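Local coordinates for group B streptococcal R4 surface protein (Streptococcus agalactiae, PDB 6S5X) that forms the most N-terminal Rib domain, an immunoglobulin-like module, of a cell-wall-anchored surface protein implicated in infection, at residues 35-38 / 39-43. Sequence-based numbering, arbitrary orientation. Where two conformers were deposited one is given.
Sequences PDLP and KGTTV
K39 and G40 are the two central residues of a tight turn whose ends, P38 and T41, meet through P38 O; the side chain of K39 points away from 35-38. G40, with phi 88°, takes the third position of the turn, where a positive phi suits glycine. The extended backbone of K39 followed by this positive-phi residue makes P38 to T41 a type II beta turn, which closes the loop after strand 17-20 and hands the chain to strand 42-45, an outermost strand of the sheet in this Rib domain of the E-set clan. At T41 the turn is closed by a nearly straight bond, T41 N to P38 O at 3.1 Å with 160° at the hydrogen. The threonine hydroxyl donates to the same oxygen, T41 OG1 to P38 O being 2.7 Å; both donors arrive from one face of the carbonyl plane, the hydroxyl tilted less from it than the amide. With OG1 turned beside its own backbone N (chi1 -59°), the hydroxyl also lies against the proline ring, 3.4 Å from P38 CD. T41 CG2 lies 4.2 Å from CD1 of the buried L37, a loose contact in which the two side chains cross at about a right angle, and both rest on V63 of strand 55-64. T42 then enters the sheet through backbone hydrogen bonding with T64, and V43 packs on V61.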
ATOM      1  N   PRO A  35     -11.151   3.592   2.321  1.00 16.65           N
ATOM      2  CA  PRO A  35     -12.600   3.497   2.608  1.00 17.32           C
ATOM      3  C   PRO A  35     -13.437   3.094   1.412  1.00 16.81           C
ATOM      4  O   PRO A  35     -14.535   2.552   1.588  1.00 20.73           O
ATOM      5  CB  PRO A  35     -12.955   4.919   3.061  1.00 24.55           C
ATOM      6  CG  PRO A  35     -11.671   5.475   3.615  1.00 27.15           C
ATOM      7  CD  PRO A  35     -10.623   4.920   2.678  1.00 17.04           C
ATOM      8  N   ASP A  36     -12.963   3.343   0.197  1.00 11.37           N
ATOM      9  CA  ASP A  36     -13.705   2.996  -1.005  1.00 16.44           C
ATOM     10  C   ASP A  36     -13.476   1.563  -1.434  1.00 20.88           C
ATOM     11  O   ASP A  36     -14.149   1.106  -2.363  1.00 14.31           O
ATOM     12  CB  ASP A  36     -13.319   3.891  -2.184  1.00 14.30           C
ATOM     13  CG  ASP A  36     -13.701   5.348  -1.980  1.00 90.36           C
ATOM     14  OD1 ASP A  36     -14.741   5.631  -1.346  1.00 34.59           O
ATOM     15  OD2 ASP A  36     -12.958   6.209  -2.497  1.00 72.38           O
ATOM     16  N   LEU A  37     -12.574   0.843  -0.777  1.00  8.41           N
ATOM     17  CA  LEU A  37     -12.366  -0.553  -1.110  1.00  9.07           C
ATOM     18  C   LEU A  37     -13.331  -1.421  -0.302  1.00 11.72           C
ATOM     19  O   LEU A  37     -13.878  -0.978   0.710  1.00 12.77           O
ATOM     20  CB  LEU A  37     -10.921  -0.941  -0.825  1.00  9.38           C
ATOM     21  CG  LEU A  37      -9.860  -0.064  -1.462  1.00 10.01           C
ATOM     22  CD1 LEU A  37      -8.474  -0.576  -1.077  1.00 11.30           C
ATOM     23  CD2 LEU A  37     -10.043  -0.006  -2.976  1.00 11.27           C
ATOM     24  N   PRO A  38     -13.607  -2.649  -0.730  1.00  9.44           N
ATOM     25  CA  PRO A  38     -14.541  -3.488   0.030  1.00  8.24           C
ATOM     26  C   PRO A  38     -14.166  -3.647   1.495  1.00  9.00           C
ATOM     27  O   PRO A  38     -12.990  -3.745   1.849  1.00  9.38           O
ATOM     28  CB  PRO A  38     -14.473  -4.831  -0.701  1.00  8.84           C
ATOM     29  CG  PRO A  38     -14.134  -4.423  -2.135  1.00 11.00           C
ATOM     30  CD  PRO A  38     -13.130  -3.331  -1.944  1.00 10.38           C
ATOM     31  N   LYS A  39     -15.187  -3.653   2.351  0.54 10.01           N
ATOM     32  CA  LYS A  39     -14.991  -4.052   3.736  0.54 10.84           C
ATOM     33  C   LYS A  39     -14.222  -5.365   3.756  0.54  8.48           C
ATOM     34  O   LYS A  39     -14.483  -6.267   2.953  0.54  9.21           O
ATOM     35  CB  LYS A  39     -16.342  -4.207   4.443  0.54 35.73           C
ATOM     36  CG  LYS A  39     -16.322  -3.978   5.945  0.54 24.55           C
ATOM     37  CD  LYS A  39     -17.752  -3.900   6.467  0.54 35.64           C
ATOM     38  CE  LYS A  39     -17.928  -4.587   7.818  0.54 53.29           C
ATOM     39  NZ  LYS A  39     -17.556  -3.716   8.961  0.54 37.09           N
ATOM     40  N   GLY A  40     -13.253  -5.457   4.653  1.00  8.46           N
ATOM     41  CA  GLY A  40     -12.447  -6.659   4.784  1.00  9.71           C
ATOM     42  C   GLY A  40     -11.215  -6.734   3.904  1.00 11.39           C
ATOM     43  O   GLY A  40     -10.410  -7.670   4.061  1.00  8.75           O
ATOM     44  N   THR A  41     -11.037  -5.791   2.995  1.00  8.89           N
ATOM     45  CA  THR A  41      -9.807  -5.713   2.215  1.00  7.48           C
ATOM     46  C   THR A  41      -8.622  -5.470   3.145  1.00  9.46           C
ATOM     47  O   THR A  41      -8.713  -4.666   4.079  1.00  7.72           O
ATOM     48  CB  THR A  41      -9.904  -4.564   1.195  1.00  7.47           C
ATOM     49  OG1 THR A  41     -11.012  -4.768   0.305  1.00  7.47           O
ATOM     50  CG2 THR A  41      -8.640  -4.478   0.402  1.00  8.08           C
ATOM     51  N   THR A  42      -7.505  -6.160   2.886  1.00  7.35           N
ATOM     52  CA  THR A  42      -6.260  -5.984   3.624  1.00  7.40           C
ATOM     53  C   THR A  42      -5.214  -5.334   2.732  1.00  9.06           C
ATOM     54  O   THR A  42      -5.247  -5.465   1.506  1.00 10.54           O
ATOM     55  CB  THR A  42      -5.713  -7.318   4.142  1.00 10.65           C
ATOM     56  OG1 THR A  42      -5.302  -8.128   3.036  1.00 13.86           O
ATOM     57  CG2 THR A  42      -6.764  -8.035   4.955  1.00  8.40           C
ATOM     58  N   VAL A  43      -4.287  -4.621   3.368  1.00  7.27           N
ATOM     59  CA  VAL A  43      -3.168  -4.007   2.678  1.00  7.13           C
ATOM     60  C   VAL A  43      -1.890  -4.358   3.436  1.00 11.53           C
ATOM     61  O   VAL A  43      -1.884  -4.453   4.672  1.00  8.96           O
ATOM     62  CB  VAL A  43      -3.333  -2.480   2.538  1.00  8.52           C
ATOM     63  CG1 VAL A  43      -4.537  -2.138   1.694  1.00 14.05           C
ATOM     64  CG2 VAL A  43      -3.460  -1.862   3.872  1.00 11.90           C
TER